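Local atomic coordinates of beta-galactosidase/beta-glucuronidase (Faecalibacterium prausnitzii L2-6, PDB entry 6MVF), a protein that binds flavin mononucleotide and, as a family 2 glycoside hydrolase, probably cleaves beta-linked glucuronides or galactosides. Residues P189-V203 and S231-L245. Sequence-based numbering, arbitrary orientation.
Sequences PTADGGATFEIKSFV and SDNTAISIYVPDAEL. With FMN (flavin mononucleotide), chain G.
Tyr239 and Asp192 meet from opposite directions at one end of an antiparallel strand pair, a worked example of a side chain tying a strand to the turn beside it. With CG anti to the backbone N (chi1 176°), the Tyr239 ring reaches the type I turn Thr190-Gly193, where Tyr239 OH donates to Asp192 OD1 at 2.6 Å, coming from above the carboxylate plane. The carboxylate stands steeply to the ring, 76° between planes, and OD1 lies at the ring edge. Asp192 OD1 also accepts from Thr190 OG1 at 2.6 Å and, in an Asx turn, from Gly194 N, so three donors grip this one oxygen.

Between 195-201 and 236-240, paired backbone bonds join Ala195 to Val240, Phe197 to Ile238 and Ile199 to Ile236. On the face these residues share, Phe197 CE1 meets Val240 CG2 at 3.4 Å, and Ile199 CD1 rests on Ile238 CG1 at 3.8 Å. Beyond the ladder, Thr234 OG1 donates to Ser201 O, tilted from the carbonyl plane.

Next along, Phe202 lays one ring face on the FMN isoalloxazine, with FMN C4A 3.3 Å above the plane of the Phe202 ring, offset toward its rim; replacing this ring by an alanine is likely to take away the aromatic surface lying against the flavin and open a gap there.

Strand 183-189 flanks 195-204 on its other edge. The Phe197 and Ile199 face packs on strands 211-217 and 254-262, and Ile238 reaches 223-230, giving the two-sheet sandwich of the family 2 domain. A second subunit meets strand 236-240, its Thr650 and Ser648 hydrogen-bonding Ser237 O and Tyr239 O.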
loop_
_atom_site.group_PDB
_atom_site.type_symbol
_atom_site.label_atom_id
_atom_site.label_comp_id
_atom_site.label_asym_id
_atom_site.label_seq_id
_atom_site.Cartn_x
_atom_site.Cartn_y
_atom_site.Cartn_z
ATOM N N PRO A 189 24.804 -24.400 -14.085
ATOM C CA PRO A 189 25.053 -25.256 -12.918
ATOM C C PRO A 189 26.401 -25.945 -13.029
ATOM O O PRO A 189 26.918 -26.189 -14.119
ATOM C CB PRO A 189 23.901 -26.265 -12.968
ATOM C CG PRO A 189 23.512 -26.305 -14.423
ATOM C CD PRO A 189 23.694 -24.894 -14.920
ATOM N N THR A 190 26.988 -26.231 -11.880
ATOM C CA THR A 190 28.280 -26.890 -11.799
ATOM C C THR A 190 28.102 -28.246 -11.130
ATOM O O THR A 190 27.163 -28.463 -10.358
ATOM C CB THR A 190 29.289 -26.043 -11.010
ATOM O OG1 THR A 190 28.941 -26.061 -9.613
ATOM C CG2 THR A 190 29.284 -24.593 -11.512
ATOM N N ALA A 191 29.023 -29.164 -11.423
ATOM C CA ALA A 191 28.907 -30.504 -10.856
ATOM C C ALA A 191 28.822 -30.465 -9.334
ATOM O O ALA A 191 28.009 -31.181 -8.742
ATOM C CB ALA A 191 30.076 -31.373 -11.312
ATOM N N ASP A 192 29.629 -29.615 -8.676
ATOM C CA ASP A 192 29.668 -29.624 -7.210
ATOM C C ASP A 192 28.417 -29.029 -6.549
ATOM O O ASP A 192 28.383 -28.966 -5.316
ATOM C CB ASP A 192 30.926 -28.908 -6.692
ATOM C CG ASP A 192 30.966 -27.407 -7.033
ATOM O OD1 ASP A 192 29.909 -26.796 -7.353
ATOM O OD2 ASP A 192 32.087 -26.830 -6.976
ATOM N N GLY A 193 27.399 -28.616 -7.306
ATOM C CA GLY A 193 26.177 -28.082 -6.735
ATOM C C GLY A 193 26.070 -26.577 -6.740
ATOM O O GLY A 193 25.126 -26.031 -6.155
ATOM N N GLY A 194 27.019 -25.882 -7.361
ATOM C CA GLY A 194 26.992 -24.454 -7.456
ATOM C C GLY A 194 26.623 -23.996 -8.844
ATOM O O GLY A 194 26.055 -24.751 -9.648
ATOM N N ALA A 195 26.964 -22.748 -9.143
ATOM C CA ALA A 195 26.639 -22.157 -10.425
ATOM C C ALA A 195 27.697 -21.125 -10.774
ATOM O O ALA A 195 28.180 -20.393 -9.904
ATOM C CB ALA A 195 25.249 -21.512 -10.427
ATOM N N THR A 196 28.075 -21.103 -12.046
ATOM C CA THR A 196 28.889 -20.040 -12.602
ATOM C C THR A 196 27.962 -19.046 -13.285
ATOM O O THR A 196 26.952 -19.433 -13.884
ATOM C CB THR A 196 29.915 -20.574 -13.606
ATOM O OG1 THR A 196 29.232 -21.362 -14.587
ATOM C CG2 THR A 196 30.962 -21.430 -12.913
ATOM N N PHE A 197 28.287 -17.768 -13.151
ATOM C CA PHE A 197 27.612 -16.683 -13.851
ATOM C C PHE A 197 28.709 -16.034 -14.666
ATOM O O PHE A 197 29.512 -15.275 -14.116
ATOM C CB PHE A 197 26.984 -15.673 -12.893
ATOM C CG PHE A 197 25.918 -16.254 -12.018
ATOM C CD1 PHE A 197 26.229 -17.180 -11.034
ATOM C CD2 PHE A 197 24.591 -15.866 -12.175
ATOM C CE1 PHE A 197 25.221 -17.718 -10.226
ATOM C CE2 PHE A 197 23.575 -16.392 -11.367
ATOM C CZ PHE A 197 23.882 -17.308 -10.386
ATOM N N GLU A 198 28.792 -16.376 -15.944
ATOM C CA GLU A 198 29.641 -15.620 -16.843
ATOM C C GLU A 198 28.902 -14.341 -17.162
ATOM O O GLU A 198 27.770 -14.380 -17.645
ATOM C CB GLU A 198 29.947 -16.406 -18.110
ATOM C CG GLU A 198 30.589 -17.745 -17.828
ATOM C CD GLU A 198 30.622 -18.640 -19.061
ATOM O OE1 GLU A 198 31.454 -18.367 -19.961
ATOM O OE2 GLU A 198 29.805 -19.599 -19.137
ATOM N N ILE A 199 29.528 -13.216 -16.868
ATOM C CA ILE A 199 28.920 -11.902 -16.998
ATOM C C ILE A 199 29.792 -11.047 -17.907
ATOM O O ILE A 199 31.028 -11.075 -17.806
ATOM C CB ILE A 199 28.773 -11.245 -15.608
ATOM C CG1 ILE A 199 27.956 -12.145 -14.687
ATOM C CG2 ILE A 199 28.163 -9.844 -15.712
ATOM C CD1 ILE A 199 28.195 -11.822 -13.241
ATOM N N LYS A 200 29.152 -10.292 -18.790
ATOM C CA LYS A 200 29.820 -9.197 -19.480
ATOM C C LYS A 200 28.909 -7.980 -19.473
ATOM O O LYS A 200 27.716 -8.088 -19.770
ATOM C CB LYS A 200 30.202 -9.579 -20.916
ATOM C CG LYS A 200 31.095 -8.538 -21.623
ATOM C CD LYS A 200 32.154 -9.230 -22.497
ATOM C CE LYS A 200 32.807 -8.297 -23.523
ATOM N NZ LYS A 200 32.431 -8.687 -24.932
ATOM N N SER A 201 29.459 -6.831 -19.114
ATOM C CA SER A 201 28.757 -5.563 -19.241
ATOM C C SER A 201 29.524 -4.675 -20.216
ATOM O O SER A 201 30.659 -4.970 -20.601
ATOM C CB SER A 201 28.588 -4.873 -17.885
ATOM O OG SER A 201 29.845 -4.577 -17.294
ATOM N N PHE A 202 28.894 -3.578 -20.622
ATOM C CA PHE A 202 29.418 -2.751 -21.704
ATOM C C PHE A 202 29.331 -1.296 -21.293
ATOM O O PHE A 202 28.239 -0.789 -21.023
ATOM C CB PHE A 202 28.651 -3.006 -22.999
ATOM C CG PHE A 202 28.646 -4.447 -23.400
ATOM C CD1 PHE A 202 29.699 -4.980 -24.128
ATOM C CD2 PHE A 202 27.608 -5.284 -23.018
ATOM C CE1 PHE A 202 29.715 -6.315 -24.480
ATOM C CE2 PHE A 202 27.609 -6.619 -23.375
ATOM C CZ PHE A 202 28.668 -7.135 -24.105
ATOM N N VAL A 203 30.476 -0.625 -21.249
ATOM C CA VAL A 203 30.567 0.730 -20.730
ATOM C C VAL A 203 30.862 1.681 -21.884
ATOM O O VAL A 203 31.824 1.485 -22.636
ATOM C CB VAL A 203 31.629 0.833 -19.626
ATOM C CG1 VAL A 203 31.587 2.221 -18.975
ATOM C CG2 VAL A 203 31.412 -0.284 -18.585
ATOM N N SER A 231 36.816 -1.033 -16.066
ATOM C CA SER A 231 35.661 -0.662 -16.878
ATOM C C SER A 231 35.853 -0.915 -18.375
ATOM O O SER A 231 34.884 -0.779 -19.119
ATOM C CB SER A 231 35.279 0.804 -16.638
ATOM O OG SER A 231 36.206 1.717 -17.185
ATOM N N ASP A 232 37.048 -1.282 -18.840
ATOM C CA ASP A 232 37.297 -1.534 -20.262
ATOM C C ASP A 232 37.645 -2.998 -20.526
ATOM O O ASP A 232 38.262 -3.331 -21.552
ATOM C CB ASP A 232 38.421 -0.628 -20.771
ATOM C CG ASP A 232 39.791 -0.992 -20.172
ATOM O OD1 ASP A 232 39.878 -1.844 -19.233
ATOM O OD2 ASP A 232 40.796 -0.421 -20.652
ATOM N N ASN A 233 37.291 -3.866 -19.588
ATOM C CA ASN A 233 37.706 -5.260 -19.574
ATOM C C ASN A 233 36.811 -5.970 -18.573
ATOM O O ASN A 233 37.278 -6.411 -17.517
ATOM C CB ASN A 233 39.185 -5.388 -19.199
ATOM C CG ASN A 233 39.659 -6.797 -19.253
ATOM O OD1 ASN A 233 39.109 -7.609 -19.993
ATOM N ND2 ASN A 233 40.662 -7.116 -18.451
ATOM N N THR A 234 35.519 -6.060 -18.894
ATOM C CA THR A 234 34.509 -6.276 -17.872
ATOM C C THR A 234 34.116 -7.732 -17.703
ATOM O O THR A 234 33.443 -8.064 -16.725
ATOM C CB THR A 234 33.266 -5.441 -18.185
ATOM O OG1 THR A 234 32.559 -6.030 -19.278
ATOM C CG2 THR A 234 33.657 -4.005 -18.547
ATOM N N ALA A 235 34.527 -8.611 -18.601
ATOM C CA ALA A 235 34.088 -9.997 -18.523
ATOM C C ALA A 235 34.697 -10.692 -17.309
ATOM O O ALA A 235 35.882 -10.538 -17.008
ATOM C CB ALA A 235 34.462 -10.738 -19.807
ATOM N N ILE A 236 33.868 -11.462 -16.608
ATOM C CA ILE A 236 34.297 -12.181 -15.418
ATOM C C ILE A 236 33.333 -13.333 -15.231
ATOM O O ILE A 236 32.185 -13.277 -15.678
ATOM C CB ILE A 236 34.315 -11.253 -14.172
ATOM C CG1 ILE A 236 35.020 -11.933 -13.007
ATOM C CG2 ILE A 236 32.910 -10.883 -13.746
ATOM C CD1 ILE A 236 36.502 -11.906 -13.122
ATOM N N SER A 237 33.792 -14.379 -14.561
ATOM C CA SER A 237 32.931 -15.491 -14.186
ATOM C C SER A 237 32.860 -15.572 -12.666
ATOM O O SER A 237 33.899 -15.656 -12.004
ATOM C CB SER A 237 33.455 -16.788 -14.775
ATOM O OG SER A 237 32.805 -17.882 -14.173
ATOM N N ILE A 238 31.642 -15.537 -12.115
ATOM C CA ILE A 238 31.427 -15.530 -10.672
ATOM C C ILE A 238 30.743 -16.825 -10.264
ATOM O O ILE A 238 29.811 -17.281 -10.933
ATOM C CB ILE A 238 30.586 -14.321 -10.229
ATOM C CG1 ILE A 238 31.023 -13.056 -10.985
ATOM C CG2 ILE A 238 30.658 -14.165 -8.716
ATOM C CD1 ILE A 238 30.673 -11.786 -10.270
ATOM N N TYR A 239 31.197 -17.409 -9.165
ATOM C CA TYR A 239 30.726 -18.700 -8.694
ATOM C C TYR A 239 29.873 -18.526 -7.444
ATOM O O TYR A 239 30.288 -17.872 -6.486
ATOM C CB TYR A 239 31.908 -19.615 -8.393
ATOM C CG TYR A 239 31.497 -20.937 -7.798
ATOM C CD1 TYR A 239 31.143 -22.014 -8.615
ATOM C CD2 TYR A 239 31.456 -21.117 -6.418
ATOM C CE1 TYR A 239 30.762 -23.225 -8.078
ATOM C CE2 TYR A 239 31.073 -22.330 -5.866
ATOM C CZ TYR A 239 30.728 -23.382 -6.700
ATOM O OH TYR A 239 30.351 -24.588 -6.150
ATOM N N VAL A 240 28.694 -19.125 -7.448
ATOM C CA VAL A 240 27.791 -19.141 -6.299
ATOM C C VAL A 240 27.726 -20.575 -5.787
ATOM O O VAL A 240 27.327 -21.478 -6.538
ATOM C CB VAL A 240 26.389 -18.623 -6.670
ATOM C CG1 VAL A 240 25.405 -18.846 -5.525
ATOM C CG2 VAL A 240 26.439 -17.154 -7.065
ATOM N N PRO A 241 28.103 -20.845 -4.544
ATOM C CA PRO A 241 27.925 -22.193 -4.000
ATOM C C PRO A 241 26.464 -22.464 -3.671
ATOM O O PRO A 241 25.661 -21.550 -3.474
ATOM C CB PRO A 241 28.786 -22.183 -2.736
ATOM C CG PRO A 241 28.804 -20.765 -2.324
ATOM C CD PRO A 241 28.714 -19.925 -3.568
ATOM N N ASP A 242 26.123 -23.752 -3.654
ATOM C CA ASP A 242 24.797 -24.213 -3.241
ATOM C C ASP A 242 23.686 -23.483 -3.996
ATOM O O ASP A 242 22.767 -22.911 -3.408
ATOM C CB ASP A 242 24.625 -24.045 -1.733
ATOM C CG ASP A 242 25.675 -24.804 -0.938
ATOM O OD1 ASP A 242 25.905 -26.005 -1.247
ATOM O OD2 ASP A 242 26.276 -24.193 -0.012
ATOM N N ALA A 243 23.785 -23.491 -5.319
ATOM C CA ALA A 243 22.868 -22.711 -6.136
ATOM C C ALA A 243 21.452 -23.266 -6.055
ATOM O O ALA A 243 21.240 -24.478 -6.064
ATOM C CB ALA A 243 23.346 -22.712 -7.581
ATOM N N GLU A 244 20.479 -22.373 -5.942
ATOM C CA GLU A 244 19.076 -22.744 -6.066
ATOM C C GLU A 244 18.697 -22.686 -7.544
ATOM O O GLU A 244 18.675 -21.606 -8.144
ATOM C CB GLU A 244 18.201 -21.825 -5.222
ATOM C CG GLU A 244 18.163 -22.250 -3.769
ATOM C CD GLU A 244 17.324 -21.322 -2.916
ATOM O OE1 GLU A 244 16.074 -21.477 -2.883
ATOM O OE2 GLU A 244 17.923 -20.422 -2.282
ATOM N N LEU A 245 18.427 -23.845 -8.139
ATOM C CA LEU A 245 18.168 -23.874 -9.569
ATOM C C LEU A 245 16.789 -23.299 -9.886
ATOM O O LEU A 245 15.883 -23.273 -9.042
ATOM C CB LEU A 245 18.274 -25.296 -10.109
ATOM C CG LEU A 245 19.595 -25.988 -9.784
ATOM C CD1 LEU A 245 19.645 -27.358 -10.417
ATOM C CD2 LEU A 245 20.752 -25.139 -10.242
HETATM N N1 FMN G . 28.084 -4.785 -27.477
HETATM C C2 FMN G . 27.929 -3.547 -27.001
HETATM O O2 FMN G . 28.691 -2.636 -27.328
HETATM N N3 FMN G . 26.957 -3.215 -26.180
HETATM C C4 FMN G . 26.078 -4.064 -25.747
HETATM O O4 FMN G . 25.179 -3.747 -24.985
HETATM C C4A FMN G . 26.191 -5.408 -26.199
HETATM N N5 FMN G . 25.300 -6.259 -25.777
HETATM C C5A FMN G . 25.341 -7.520 -26.156
HETATM C C6 FMN G . 24.392 -8.390 -25.686
HETATM C C7 FMN G . 24.419 -9.687 -26.054
HETATM C C7M FMN G . 23.387 -10.616 -25.545
HETATM C C8 FMN G . 25.450 -10.150 -26.973
HETATM C C8M FMN G . 25.476 -11.575 -27.400
HETATM C C9 FMN G . 26.404 -9.272 -27.440
HETATM C C9A FMN G . 26.395 -7.965 -27.059
HETATM N N10 FMN G . 27.334 -7.072 -27.552
HETATM C C10 FMN G . 27.257 -5.751 -27.116
HETATM C "C1'" FMN G . 28.366 -7.623 -28.420
HETATM C "C2'" FMN G . 28.512 -7.236 -29.872
HETATM O "O2'" FMN G . 27.647 -8.149 -30.497
HETATM C "C3'" FMN G . 29.887 -7.527 -30.431
HETATM O "O3'" FMN G . 30.810 -7.651 -29.372
HETATM C "C4'" FMN G . 30.450 -6.439 -31.317
HETATM O "O4'" FMN G . 30.149 -5.209 -30.675
HETATM C "C5'" FMN G . 29.942 -6.467 -32.759
HETATM O "O5'" FMN G . 28.864 -5.567 -32.947
HETATM P P FMN G . 27.897 -5.594 -34.202
HETATM O O1P FMN G . 27.543 -4.167 -34.342
HETATM O O2P FMN G . 28.717 -6.181 -35.312
HETATM O O3P FMN G . 26.721 -6.464 -33.914
#